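Local coordinates for protein lectin (Cicer arietinum, PDB 3V6N) that agglutinates red blood cells as a chickpea albumin, folding into a four-bladed beta-propeller of hemopexin type that holds calcium and sodium ions in its central channel, at residues G119-F124 with L134-K139; G166-A171 with L187-Y192; D138-I143 with N153-S158. One frame throughout, in Å; residues are numbered along the deposited sequence.

Interaction 1: residues G119-F124 with L134-K139; sequences GIDAAF and LFKGDK. With CA (calcium ion), chain D; NA (sodium ion), chain G.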
ATOM      1  N   GLY A 119      -7.472  -2.228  -9.880  1.00 19.29           N
ATOM      2  CA  GLY A 119      -6.425  -1.536 -10.614  1.00 17.71           C
ATOM      3  C   GLY A 119      -6.966  -0.898 -11.878  1.00 17.03           C
ATOM      4  O   GLY A 119      -7.995  -1.324 -12.438  1.00 15.72           O
ATOM      5  N   ILE A 120      -6.286   0.161 -12.307  1.00 16.13           N
ATOM      6  CA  ILE A 120      -6.619   0.825 -13.568  1.00 15.80           C
ATOM      7  C   ILE A 120      -5.398   0.748 -14.477  1.00 15.41           C
ATOM      8  O   ILE A 120      -4.265   0.902 -13.997  1.00 15.44           O
ATOM      9  CB  ILE A 120      -7.088   2.274 -13.304  1.00 16.05           C
ATOM     10  CG1 ILE A 120      -8.162   2.234 -12.198  1.00 16.67           C
ATOM     11  CG2 ILE A 120      -7.579   2.935 -14.595  1.00 15.50           C
ATOM     12  CD1 ILE A 120      -8.782   3.562 -11.810  1.00 17.45           C
ATOM     13  N   ASP A 121      -5.618   0.464 -15.767  1.00 14.49           N
ATOM     14  CA  ASP A 121      -4.533   0.379 -16.748  1.00 14.08           C
ATOM     15  C   ASP A 121      -3.957   1.746 -17.152  1.00 13.17           C
ATOM     16  O   ASP A 121      -2.748   1.911 -17.230  1.00 12.30           O
ATOM     17  CB  ASP A 121      -5.007  -0.318 -18.035  1.00 14.64           C
ATOM     18  CG  ASP A 121      -5.260  -1.815 -17.860  1.00 15.51           C
ATOM     19  OD1 ASP A 121      -4.736  -2.435 -16.914  1.00 16.45           O
ATOM     20  OD2 ASP A 121      -5.982  -2.381 -18.699  1.00 15.74           O
ATOM     21  N   ALA A 122      -4.848   2.692 -17.456  1.00 12.83           N
ATOM     22  CA  ALA A 122      -4.495   3.936 -18.134  1.00 12.74           C
ATOM     23  C   ALA A 122      -5.600   4.962 -17.918  1.00 12.83           C
ATOM     24  O   ALA A 122      -6.752   4.600 -17.654  1.00 12.97           O
ATOM     25  CB  ALA A 122      -4.273   3.703 -19.636  1.00 12.80           C
ATOM     26  N   ALA A 123      -5.245   6.244 -18.017  1.00 12.41           N
ATOM     27  CA  ALA A 123      -6.207   7.312 -17.809  1.00 12.25           C
ATOM     28  C   ALA A 123      -5.732   8.569 -18.494  1.00 12.31           C
ATOM     29  O   ALA A 123      -4.523   8.804 -18.599  1.00 11.94           O
ATOM     30  CB  ALA A 123      -6.397   7.568 -16.325  1.00 11.95           C
ATOM     31  N   PHE A 124      -6.671   9.375 -18.979  1.00 12.38           N
ATOM     32  CA  PHE A 124      -6.302  10.711 -19.422  1.00 12.98           C
ATOM     33  C   PHE A 124      -7.384  11.761 -19.173  1.00 13.42           C
ATOM     34  O   PHE A 124      -8.577  11.457 -19.181  1.00 13.52           O
ATOM     35  CB  PHE A 124      -5.757  10.750 -20.870  1.00 12.66           C
ATOM     36  CG  PHE A 124      -6.794  10.541 -21.942  1.00 12.73           C
ATOM     37  CD1 PHE A 124      -6.996   9.280 -22.497  1.00 12.65           C
ATOM     38  CD2 PHE A 124      -7.519  11.614 -22.446  1.00 12.98           C
ATOM     39  CE1 PHE A 124      -7.925   9.083 -23.505  1.00 13.06           C
ATOM     40  CE2 PHE A 124      -8.462  11.423 -23.460  1.00 13.27           C
ATOM     41  CZ  PHE A 124      -8.657  10.157 -23.992  1.00 13.24           C
ATOM     42  N   LEU A 134     -10.914   6.620 -18.087  1.00 15.54           N
ATOM     43  CA  LEU A 134     -10.125   5.587 -17.425  1.00 15.85           C
ATOM     44  C   LEU A 134     -10.323   4.250 -18.112  1.00 15.65           C
ATOM     45  O   LEU A 134     -11.437   3.930 -18.542  1.00 16.07           O
ATOM     46  CB  LEU A 134     -10.466   5.482 -15.928  1.00 16.48           C
ATOM     47  CG  LEU A 134     -10.303   6.794 -15.150  1.00 17.36           C
ATOM     48  CD1 LEU A 134     -11.670   7.433 -14.998  1.00 17.77           C
ATOM     49  CD2 LEU A 134      -9.668   6.590 -13.783  1.00 17.61           C
ATOM     50  N   PHE A 135      -9.248   3.472 -18.202  1.00 15.01           N
ATOM     51  CA  PHE A 135      -9.253   2.255 -19.016  1.00 15.55           C
ATOM     52  C   PHE A 135      -8.846   1.049 -18.191  1.00 15.97           C
ATOM     53  O   PHE A 135      -7.841   1.112 -17.456  1.00 15.21           O
ATOM     54  CB  PHE A 135      -8.312   2.395 -20.236  1.00 15.06           C
ATOM     55  CG  PHE A 135      -8.669   3.530 -21.154  1.00 15.06           C
ATOM     56  CD1 PHE A 135      -9.564   3.343 -22.198  1.00 15.11           C
ATOM     57  CD2 PHE A 135      -8.119   4.802 -20.966  1.00 14.78           C
ATOM     58  CE1 PHE A 135      -9.910   4.395 -23.042  1.00 15.07           C
ATOM     59  CE2 PHE A 135      -8.455   5.854 -21.816  1.00 14.91           C
ATOM     60  CZ  PHE A 135      -9.352   5.651 -22.859  1.00 14.67           C
ATOM     61  N   LYS A 136      -9.608  -0.042 -18.332  1.00 16.33           N
ATOM     62  CA  LYS A 136      -9.245  -1.334 -17.727  1.00 17.11           C
ATOM     63  C   LYS A 136      -9.678  -2.472 -18.649  1.00 17.52           C
ATOM     64  O   LYS A 136     -10.860  -2.573 -19.009  1.00 17.02           O
ATOM     65  CB  LYS A 136      -9.848  -1.500 -16.312  1.00 17.73           C
ATOM     66  CG  LYS A 136      -9.543  -2.839 -15.613  1.00 18.44           C
ATOM     67  CD  LYS A 136      -8.052  -3.047 -15.393  1.00 18.62           C
ATOM     68  CE  LYS A 136      -7.719  -4.350 -14.664  1.00 19.55           C
ATOM     69  NZ  LYS A 136      -7.954  -4.198 -13.194  1.00 20.56           N
ATOM     70  N   GLY A 137      -8.712  -3.317 -19.024  1.00 17.59           N
ATOM     71  CA  GLY A 137      -8.905  -4.324 -20.078  1.00 17.74           C
ATOM     72  C   GLY A 137      -9.472  -3.684 -21.328  1.00 18.04           C
ATOM     73  O   GLY A 137      -8.957  -2.658 -21.801  1.00 18.20           O
ATOM     74  N   ASP A 138     -10.551  -4.257 -21.851  1.00 18.13           N
ATOM     75  CA  ASP A 138     -11.211  -3.711 -23.035  1.00 18.90           C
ATOM     76  C   ASP A 138     -12.349  -2.709 -22.723  1.00 18.47           C
ATOM     77  O   ASP A 138     -13.144  -2.390 -23.607  1.00 19.09           O
ATOM     78  CB  ASP A 138     -11.707  -4.855 -23.949  1.00 20.59           C
ATOM     79  CG  ASP A 138     -12.806  -5.692 -23.308  1.00 21.22           C
ATOM     80  OD1 ASP A 138     -13.103  -5.472 -22.131  1.00 20.84           O
ATOM     81  OD2 ASP A 138     -13.392  -6.564 -23.987  1.00 23.32           O
ATOM     82  N   LYS A 139     -12.419  -2.217 -21.482  1.00 17.98           N
ATOM     83  CA  LYS A 139     -13.495  -1.309 -21.042  1.00 17.66           C
ATOM     84  C   LYS A 139     -12.968   0.069 -20.680  1.00 17.28           C
ATOM     85  O   LYS A 139     -11.805   0.215 -20.305  1.00 16.59           O
ATOM     86  CB  LYS A 139     -14.199  -1.854 -19.795  1.00 18.16           C
ATOM     87  CG  LYS A 139     -14.665  -3.288 -19.868  1.00 19.10           C
ATOM     88  CD  LYS A 139     -16.052  -3.413 -20.492  1.00 20.43           C
ATOM     89  CE  LYS A 139     -16.313  -4.888 -20.745  1.00 21.73           C
ATOM     90  NZ  LYS A 139     -17.733  -5.306 -20.636  1.00 23.69           N
TER
HETATM   91 CA    CA D 229      -0.557   1.108 -16.809  1.00 10.59          CA
HETATM   92 NA    NA G 232      -2.365   9.051 -17.775  1.00 11.98          NA
HETATM   93  O   HOH W   1      -1.599  -0.281 -14.968  1.00 15.84           O
HETATM   94  O   HOH W   2      -6.851  -0.691 -21.053  1.00 13.09           O
HETATM   95  O   HOH W   3      -0.877  -1.020 -17.792  1.00 18.04           O

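Interaction 2: residues G166-A171 with L187-Y192; sequences GTIFEA and LFKGEY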
ATOM      1  N   GLY A 166      -9.741  -3.040 -34.574  1.00 27.78           N
ATOM      2  CA  GLY A 166      -8.749  -3.637 -35.468  1.00 28.05           C
ATOM      3  C   GLY A 166      -7.313  -3.209 -35.230  1.00 28.35           C
ATOM      4  O   GLY A 166      -6.420  -3.616 -35.966  1.00 28.43           O
ATOM      5  N   THR A 167      -7.084  -2.375 -34.212  1.00 28.82           N
ATOM      6  CA  THR A 167      -5.727  -1.976 -33.815  1.00 27.99           C
ATOM      7  C   THR A 167      -5.359  -2.725 -32.534  1.00 28.14           C
ATOM      8  O   THR A 167      -6.229  -3.324 -31.908  1.00 28.00           O
ATOM      9  CB  THR A 167      -5.597  -0.448 -33.582  1.00 27.91           C
ATOM     10  OG1 THR A 167      -6.182  -0.097 -32.320  1.00 26.80           O
ATOM     11  CG2 THR A 167      -6.271   0.358 -34.708  1.00 27.73           C
ATOM     12  N   ILE A 168      -4.083  -2.681 -32.139  1.00 28.45           N
ATOM     13  CA  ILE A 168      -3.631  -3.289 -30.869  1.00 28.89           C
ATOM     14  C   ILE A 168      -4.299  -2.686 -29.615  1.00 28.31           C
ATOM     15  O   ILE A 168      -4.305  -3.307 -28.547  1.00 30.48           O
ATOM     16  CB  ILE A 168      -2.083  -3.236 -30.694  1.00 29.37           C
ATOM     17  CG1 ILE A 168      -1.583  -1.782 -30.648  1.00 29.35           C
ATOM     18  CG2 ILE A 168      -1.382  -4.035 -31.790  1.00 30.15           C
ATOM     19  CD1 ILE A 168      -0.122  -1.639 -30.266  1.00 29.19           C
ATOM     20  N   PHE A 169      -4.863  -1.491 -29.744  1.00 26.21           N
ATOM     21  CA  PHE A 169      -5.495  -0.806 -28.614  1.00 25.62           C
ATOM     22  C   PHE A 169      -6.921  -1.272 -28.308  1.00 25.69           C
ATOM     23  O   PHE A 169      -7.504  -0.883 -27.292  1.00 25.50           O
ATOM     24  CB  PHE A 169      -5.475   0.710 -28.842  1.00 24.53           C
ATOM     25  CG  PHE A 169      -4.093   1.281 -28.957  1.00 24.78           C
ATOM     26  CD1 PHE A 169      -3.275   1.398 -27.828  1.00 23.81           C
ATOM     27  CD2 PHE A 169      -3.593   1.687 -30.197  1.00 24.59           C
ATOM     28  CE1 PHE A 169      -1.995   1.923 -27.935  1.00 23.66           C
ATOM     29  CE2 PHE A 169      -2.312   2.217 -30.302  1.00 24.27           C
ATOM     30  CZ  PHE A 169      -1.511   2.331 -29.173  1.00 23.93           C
ATOM     31  N   GLU A 170      -7.468  -2.114 -29.179  1.00 25.98           N
ATOM     32  CA  GLU A 170      -8.842  -2.572 -29.062  1.00 26.90           C
ATOM     33  C   GLU A 170      -9.102  -3.305 -27.740  1.00 26.15           C
ATOM     34  O   GLU A 170     -10.162  -3.155 -27.140  1.00 25.83           O
ATOM     35  CB  GLU A 170      -9.177  -3.476 -30.251  1.00 28.93           C
ATOM     36  CG  GLU A 170     -10.653  -3.606 -30.562  1.00 29.83           C
ATOM     37  CD  GLU A 170     -10.946  -4.759 -31.502  1.00 31.61           C
ATOM     38  OE1 GLU A 170     -10.201  -4.946 -32.493  1.00 31.06           O
ATOM     39  OE2 GLU A 170     -11.932  -5.483 -31.240  1.00 33.60           O
ATOM     40  N   ALA A 171      -8.133  -4.086 -27.284  1.00 25.70           N
ATOM     41  CA  ALA A 171      -8.305  -4.854 -26.053  1.00 26.31           C
ATOM     42  C   ALA A 171      -7.584  -4.246 -24.852  1.00 25.71           C
ATOM     43  O   ALA A 171      -7.547  -4.850 -23.789  1.00 26.78           O
ATOM     44  CB  ALA A 171      -7.874  -6.303 -26.258  1.00 26.67           C
ATOM     45  N   LEU A 187      -1.927   7.474 -26.665  1.00 13.56           N
ATOM     46  CA  LEU A 187      -2.157   6.147 -26.090  1.00 13.94           C
ATOM     47  C   LEU A 187      -0.894   5.336 -26.274  1.00 13.95           C
ATOM     48  O   LEU A 187      -0.258   5.421 -27.304  1.00 14.43           O
ATOM     49  CB  LEU A 187      -3.339   5.446 -26.775  1.00 14.05           C
ATOM     50  CG  LEU A 187      -4.643   6.237 -26.983  1.00 14.14           C
ATOM     51  CD1 LEU A 187      -5.684   5.354 -27.671  1.00 14.43           C
ATOM     52  CD2 LEU A 187      -5.196   6.796 -25.669  1.00 13.71           C
ATOM     53  N   PHE A 188      -0.523   4.552 -25.276  1.00 14.34           N
ATOM     54  CA  PHE A 188       0.688   3.737 -25.373  1.00 14.98           C
ATOM     55  C   PHE A 188       0.389   2.260 -25.149  1.00 15.60           C
ATOM     56  O   PHE A 188      -0.464   1.903 -24.325  1.00 15.10           O
ATOM     57  CB  PHE A 188       1.755   4.230 -24.377  1.00 14.73           C
ATOM     58  CG  PHE A 188       2.140   5.679 -24.578  1.00 14.95           C
ATOM     59  CD1 PHE A 188       1.536   6.685 -23.833  1.00 14.89           C
ATOM     60  CD2 PHE A 188       3.094   6.033 -25.531  1.00 15.39           C
ATOM     61  CE1 PHE A 188       1.884   8.024 -24.028  1.00 15.19           C
ATOM     62  CE2 PHE A 188       3.440   7.364 -25.741  1.00 15.43           C
ATOM     63  CZ  PHE A 188       2.835   8.363 -24.986  1.00 15.13           C
ATOM     64  N   LYS A 189       1.106   1.417 -25.887  1.00 16.75           N
ATOM     65  CA  LYS A 189       1.105  -0.025 -25.666  1.00 18.47           C
ATOM     66  C   LYS A 189       2.376  -0.652 -26.260  1.00 19.53           C
ATOM     67  O   LYS A 189       2.615  -0.578 -27.479  1.00 18.79           O
ATOM     68  CB  LYS A 189      -0.151  -0.681 -26.257  1.00 19.06           C
ATOM     69  CG  LYS A 189      -0.340  -2.131 -25.827  1.00 20.58           C
ATOM     70  CD  LYS A 189      -1.697  -2.625 -26.289  1.00 21.82           C
ATOM     71  CE  LYS A 189      -2.154  -3.875 -25.551  1.00 22.02           C
ATOM     72  NZ  LYS A 189      -3.530  -4.142 -26.061  1.00 22.65           N
ATOM     73  N   GLY A 190       3.186  -1.267 -25.392  1.00 20.73           N
ATOM     74  CA  GLY A 190       4.448  -1.868 -25.816  1.00 22.03           C
ATOM     75  C   GLY A 190       5.308  -0.806 -26.462  1.00 22.84           C
ATOM     76  O   GLY A 190       5.434   0.289 -25.930  1.00 21.66           O
ATOM     77  N   GLU A 191       5.869  -1.115 -27.631  1.00 25.27           N
ATOM     78  CA  GLU A 191       6.718  -0.161 -28.348  1.00 26.72           C
ATOM     79  C   GLU A 191       5.926   0.855 -29.182  1.00 25.62           C
ATOM     80  O   GLU A 191       6.530   1.674 -29.886  1.00 25.36           O
ATOM     81  CB  GLU A 191       7.745  -0.899 -29.227  1.00 30.77           C
ATOM     82  CG  GLU A 191       7.137  -1.743 -30.346  1.00 34.37           C
ATOM     83  CD  GLU A 191       8.039  -2.882 -30.823  1.00 37.98           C
ATOM     84  OE1 GLU A 191       7.601  -3.653 -31.715  1.00 40.76           O
ATOM     85  OE2 GLU A 191       9.177  -3.025 -30.315  1.00 39.09           O
ATOM     86  N   TYR A 192       4.594   0.807 -29.090  1.00 23.75           N
ATOM     87  CA  TYR A 192       3.722   1.620 -29.936  1.00 23.70           C
ATOM     88  C   TYR A 192       2.977   2.738 -29.211  1.00 21.59           C
ATOM     89  O   TYR A 192       2.724   2.665 -28.013  1.00 20.90           O
ATOM     90  CB  TYR A 192       2.694   0.740 -30.670  1.00 25.40           C
ATOM     91  CG  TYR A 192       3.322  -0.367 -31.487  1.00 27.88           C
ATOM     92  CD1 TYR A 192       4.130  -0.074 -32.592  1.00 29.02           C
ATOM     93  CD2 TYR A 192       3.126  -1.705 -31.148  1.00 28.34           C
ATOM     94  CE1 TYR A 192       4.713  -1.092 -33.342  1.00 30.79           C
ATOM     95  CE2 TYR A 192       3.700  -2.727 -31.894  1.00 30.93           C
ATOM     96  CZ  TYR A 192       4.497  -2.414 -32.982  1.00 31.52           C
ATOM     97  OH  TYR A 192       5.072  -3.422 -33.714  1.00 34.30           O
TER

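Interaction 3: residues D138-I143 with N153-S158; sequences DKYARI and NIKSIS. With SO4 (sulfate ion), chain H.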
ATOM      1  N   ASP A 138     -10.551  -4.257 -21.851  1.00 18.13           N
ATOM      2  CA  ASP A 138     -11.211  -3.711 -23.035  1.00 18.90           C
ATOM      3  C   ASP A 138     -12.349  -2.709 -22.723  1.00 18.47           C
ATOM      4  O   ASP A 138     -13.144  -2.390 -23.607  1.00 19.09           O
ATOM      5  CB  ASP A 138     -11.707  -4.855 -23.949  1.00 20.59           C
ATOM      6  CG  ASP A 138     -12.806  -5.692 -23.308  1.00 21.22           C
ATOM      7  OD1 ASP A 138     -13.103  -5.472 -22.131  1.00 20.84           O
ATOM      8  OD2 ASP A 138     -13.392  -6.564 -23.987  1.00 23.32           O
ATOM      9  N   LYS A 139     -12.419  -2.217 -21.482  1.00 17.98           N
ATOM     10  CA  LYS A 139     -13.495  -1.309 -21.042  1.00 17.66           C
ATOM     11  C   LYS A 139     -12.968   0.069 -20.680  1.00 17.28           C
ATOM     12  O   LYS A 139     -11.805   0.215 -20.305  1.00 16.59           O
ATOM     13  CB  LYS A 139     -14.199  -1.854 -19.795  1.00 18.16           C
ATOM     14  CG  LYS A 139     -14.665  -3.288 -19.868  1.00 19.10           C
ATOM     15  CD  LYS A 139     -16.052  -3.413 -20.492  1.00 20.43           C
ATOM     16  CE  LYS A 139     -16.313  -4.888 -20.745  1.00 21.73           C
ATOM     17  NZ  LYS A 139     -17.733  -5.306 -20.636  1.00 23.69           N
ATOM     18  N   TYR A 140     -13.839   1.078 -20.748  1.00 17.29           N
ATOM     19  CA  TYR A 140     -13.474   2.426 -20.331  1.00 16.60           C
ATOM     20  C   TYR A 140     -14.577   3.052 -19.494  1.00 17.01           C
ATOM     21  O   TYR A 140     -15.740   2.683 -19.616  1.00 17.38           O
ATOM     22  CB  TYR A 140     -13.091   3.309 -21.529  1.00 16.62           C
ATOM     23  CG  TYR A 140     -14.231   4.002 -22.254  1.00 16.97           C
ATOM     24  CD1 TYR A 140     -15.014   3.311 -23.188  1.00 17.36           C
ATOM     25  CD2 TYR A 140     -14.492   5.353 -22.038  1.00 16.85           C
ATOM     26  CE1 TYR A 140     -16.053   3.940 -23.864  1.00 18.22           C
ATOM     27  CE2 TYR A 140     -15.521   6.002 -22.704  1.00 17.66           C
ATOM     28  CZ  TYR A 140     -16.304   5.301 -23.618  1.00 18.50           C
ATOM     29  OH  TYR A 140     -17.348   5.949 -24.273  1.00 19.48           O
ATOM     30  N   ALA A 141     -14.194   4.003 -18.646  1.00 16.34           N
ATOM     31  CA  ALA A 141     -15.125   4.702 -17.791  1.00 16.02           C
ATOM     32  C   ALA A 141     -14.888   6.191 -17.924  1.00 16.04           C
ATOM     33  O   ALA A 141     -13.785   6.652 -18.265  1.00 15.52           O
ATOM     34  CB  ALA A 141     -14.967   4.258 -16.346  1.00 15.75           C
ATOM     35  N   ARG A 142     -15.936   6.950 -17.671  1.00 16.17           N
ATOM     36  CA  ARG A 142     -15.862   8.373 -17.819  1.00 16.89           C
ATOM     37  C   ARG A 142     -16.388   8.961 -16.519  1.00 16.82           C
ATOM     38  O   ARG A 142     -17.538   8.722 -16.162  1.00 17.35           O
ATOM     39  CB  ARG A 142     -16.693   8.792 -19.023  1.00 17.85           C
ATOM     40  CG  ARG A 142     -16.711  10.274 -19.316  1.00 19.28           C
ATOM     41  CD  ARG A 142     -17.577  10.523 -20.549  1.00 20.40           C
ATOM     42  NE  ARG A 142     -17.831  11.949 -20.723  1.00 21.52           N
ATOM     43  CZ  ARG A 142     -18.769  12.453 -21.520  1.00 22.87           C
ATOM     44  NH1 ARG A 142     -19.552  11.652 -22.234  1.00 23.13           N
ATOM     45  NH2 ARG A 142     -18.921  13.767 -21.602  1.00 23.99           N
ATOM     46  N   ILE A 143     -15.528   9.683 -15.800  1.00 16.16           N
ATOM     47  CA  ILE A 143     -15.864  10.208 -14.469  1.00 16.44           C
ATOM     48  C   ILE A 143     -15.656  11.708 -14.385  1.00 16.28           C
ATOM     49  O   ILE A 143     -14.974  12.297 -15.217  1.00 16.26           O
ATOM     50  CB  ILE A 143     -15.039   9.546 -13.330  1.00 16.32           C
ATOM     51  CG1 ILE A 143     -13.564  10.012 -13.373  1.00 16.42           C
ATOM     52  CG2 ILE A 143     -15.150   8.031 -13.413  1.00 16.78           C
ATOM     53  CD1 ILE A 143     -12.800   9.861 -12.070  1.00 16.41           C
ATOM     54  N   ASN A 153     -22.612   4.699 -18.094  1.00 25.57           N
ATOM     55  CA  ASN A 153     -22.230   3.295 -17.963  1.00 26.05           C
ATOM     56  C   ASN A 153     -20.829   2.958 -18.504  1.00 24.83           C
ATOM     57  O   ASN A 153     -20.360   3.545 -19.488  1.00 23.95           O
ATOM     58  CB  ASN A 153     -23.273   2.408 -18.637  1.00 28.53           C
ATOM     59  CG  ASN A 153     -24.622   2.466 -17.939  1.00 30.91           C
ATOM     60  OD1 ASN A 153     -24.747   2.993 -16.823  1.00 30.69           O
ATOM     61  ND2 ASN A 153     -25.646   1.940 -18.603  1.00 32.45           N
ATOM     62  N   ILE A 154     -20.160   2.026 -17.837  1.00 23.63           N
ATOM     63  CA  ILE A 154     -18.892   1.480 -18.311  1.00 23.23           C
ATOM     64  C   ILE A 154     -19.125   0.791 -19.665  1.00 23.35           C
ATOM     65  O   ILE A 154     -20.061   0.019 -19.808  1.00 23.22           O
ATOM     66  CB  ILE A 154     -18.296   0.518 -17.258  1.00 23.33           C
ATOM     67  CG1 ILE A 154     -17.981   1.292 -15.971  1.00 23.71           C
ATOM     68  CG2 ILE A 154     -17.014  -0.138 -17.765  1.00 22.96           C
ATOM     69  CD1 ILE A 154     -17.944   0.431 -14.726  1.00 24.14           C
ATOM     70  N   LYS A 155     -18.295   1.092 -20.659  1.00 23.42           N
ATOM     71  CA  LYS A 155     -18.524   0.608 -22.032  1.00 23.83           C
ATOM     72  C   LYS A 155     -17.273  -0.023 -22.626  1.00 22.86           C
ATOM     73  O   LYS A 155     -16.168   0.224 -22.144  1.00 22.04           O
ATOM     74  CB  LYS A 155     -18.950   1.771 -22.929  1.00 25.00           C
ATOM     75  CG  LYS A 155     -20.399   2.183 -22.774  1.00 27.86           C
ATOM     76  CD  LYS A 155     -20.683   3.503 -23.479  1.00 29.84           C
ATOM     77  CE  LYS A 155     -22.189   3.733 -23.621  1.00 31.89           C
ATOM     78  NZ  LYS A 155     -22.530   5.179 -23.753  1.00 33.72           N
ATOM     79  N   SER A 156     -17.443  -0.820 -23.681  1.00 21.94           N
ATOM     80  CA  SER A 156     -16.312  -1.270 -24.473  1.00 21.78           C
ATOM     81  C   SER A 156     -15.550  -0.040 -25.049  1.00 20.77           C
ATOM     82  O   SER A 156     -16.166   0.957 -25.463  1.00 19.25           O
ATOM     83  CB  SER A 156     -16.770  -2.249 -25.573  1.00 23.56           C
ATOM     84  OG  SER A 156     -17.229  -3.510 -25.029  1.00 25.65           O
ATOM     85  N   ILE A 157     -14.217  -0.110 -25.030  1.00 19.83           N
ATOM     86  CA  ILE A 157     -13.347   0.902 -25.653  1.00 20.16           C
ATOM     87  C   ILE A 157     -13.795   1.229 -27.088  1.00 20.72           C
ATOM     88  O   ILE A 157     -13.849   2.401 -27.485  1.00 20.21           O
ATOM     89  CB  ILE A 157     -11.862   0.448 -25.649  1.00 19.96           C
ATOM     90  CG1 ILE A 157     -11.261   0.552 -24.232  1.00 19.70           C
ATOM     91  CG2 ILE A 157     -11.050   1.242 -26.665  1.00 19.96           C
ATOM     92  CD1 ILE A 157      -9.800   0.138 -24.118  1.00 19.52           C
ATOM     93  N   SER A 158     -14.131   0.180 -27.835  1.00 21.42           N
ATOM     94  CA  SER A 158     -14.679   0.277 -29.196  1.00 23.27           C
ATOM     95  C   SER A 158     -16.022   1.009 -29.352  1.00 23.32           C
ATOM     96  O   SER A 158     -16.325   1.485 -30.449  1.00 23.59           O
ATOM     97  CB  SER A 158     -14.787  -1.114 -29.820  1.00 23.28           C
ATOM     98  OG  SER A 158     -13.613  -1.342 -30.558  1.00 26.85           O
TER
HETATM   99  S   SO4 H 233     -16.934   9.422 -25.221  1.00 21.00           S
HETATM  100  O1  SO4 H 233     -17.723   9.303 -26.465  1.00 26.94           O
HETATM  101  O2  SO4 H 233     -16.924  10.816 -24.752  1.00 22.70           O
HETATM  102  O3  SO4 H 233     -17.524   8.544 -24.204  1.00 23.34           O
HETATM  103  O4  SO4 H 233     -15.591   9.004 -25.646  1.00 25.16           O
HETATM  104  O   HOH W   4     -12.836  -2.431 -26.975  1.00 27.97           O
HETATM  105  O   HOH W   5     -17.947   4.717 -20.492  1.00 23.40           O
HETATM  106  O   HOH W   6     -18.316   5.525 -17.641  1.00 18.73           O

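Interaction 1: residues G119-F124 with L134-K139
A classic beta bulge joins the two inner strands of a hemopexin-type propeller blade, with Asp121 and Ala122 both set against Phe135. Phe135 O takes Asp121 N at 2.9 Å and, more weakly, the amide of Ala122, while Phe135 N returns a bond to Ala122 O. Asp121 O is left to bind the calcium ion at 2.4 Å, and two residues further on, in the strand, Ala123 O binds the sodium ion. Carbonyls of Asn7, Asp65 and Asp174 complete the protein's share of the calcium site, the four-fold pattern of a propeller's central channel. With CG beside its own backbone N (chi1 -71°), the Asp121 carboxylate lets OD2 receive Gly137 N at 2.9 Å from above its plane, holding the start of the type II' turn Lys136-Lys139. Lys136 crosses the aspartate nearly at right angles, and bends at chi2 (61°) and chi4 (-79°) fold its chain back to set NZ above the carbonyl plane of Gly119, 3.0 Å from Gly119 O; Val115 O is a second acceptor. On one face Ile120 CD1 meets Leu134 CD2 at 3.7 Å; on the other the rings of Phe124 and Phe135 touch rim to rim.

Interaction 2: residues G166-A171 with L187-Y192
Ile168 opens the contact between the loop 166-171, which precedes the first strand of its blade, and the strand end and type II' turn of 187-192. Just before it, Thr167 sets the loop's shape: its OG1 accepts the amide of Phe169 in an ST turn. The Ile168 side chain has CG1 wedged between its backbone N and carbonyl carbon (chi1 62°), which sends CD1 across Tyr192 at about a right angle, 3.4 Å from CD2. Its carbonyl points off at a steep angle to the side chain, and Ile168 O receives Lys189 NZ at 2.7 Å, the ammonium lying 20° off the carbonyl plane. Phe169 follows, its ring reaching in beside the strand. Leu187 CB lies over one face of that ring, 3.9 Å from CE1, and the same CE1 is 3.6 Å from Lys189 CB as ring and lysine run antiparallel. Gly172 O, just beyond the segment, is a second acceptor for NZ. One extended lysine thus ties two loop carbonyls together, its CB against the phenyl ring and its far methylenes by the Ile168 carbonyl; the grip joins an apolar stem to a polar end whose bonds are probably strengthened by the ammonium charge.

Interaction 3: residues D138-I143 with N153-S158
Tyr140 and Lys155 face each other as a hydrogen-bonded antiparallel pair at the outer edge of a propeller blade. This is the tight part of the contact: Tyr140 N gives a bond of 2.8 Å to Lys155 O, and Lys155 N returns one of 3.2 Å to Tyr140 O, both close to straight. The ladder is carried on by the amide of Ile157, the first residue of the helix: Ile157 N bonds to Asp138 O at 2.9 Å and 174°, tying the helix start to the turn before the strand. Around these bonds Ile157 CG1 packs on the Asp138 carbonyl, and Ile154 CG2 lies against Tyr140 O and Lys139 CB. Tyr140 CG stands between its backbone N and carbonyl carbon (chi1 85°), which lays the ring beside the lysine, CE1 3.7 Å from Lys155 CB, with Ser156 O at the ring's edge.

Beyond the ring, direct contact between the segments gives way to a sulfate and water. Tyr140 OH donates to sulfate O3 at 2.6 Å; the ion, probably from the crystallisation liquor, is also held by Tyr133 OH and Gly201 N, and its O2 lies over one face of the Arg142 guanidinium. Around Asn153 the pairing is interrupted and waters fill in, one accepting from Arg142 N, before Arg142 pairs with Val151. Strand 139-144 has strand 131-136 along its other edge, where Phe135 touches both Tyr140 and Ile157, while Phe161, just after helix 157-160, meets the tyrosine ring edge-to-face.

Interactions 1 and 3 belong to one blade and share the turn residues Asp138 and Lys139: strands 131-136 and 139-144 are neighbours, with a probable hydrogen bond between Leu134 O and Ala141 N. Interaction 1 is the buried inner strand pair, where backbone carbonyls serve metal ions; interaction 3 is the outer strand pair, only partly buried, where ladder bonds give way to waters and a sulfate. Interaction 2 lies in the next blade along the chain and, having no strand pairing across it, relies on side chains, chiefly a lysine, a phenylalanine and an isoleucine against a tyrosine. It meets the blade of interactions 1 and 3 by packing: Asp138 on Glu170 and Ala171, Phe124 on Leu187.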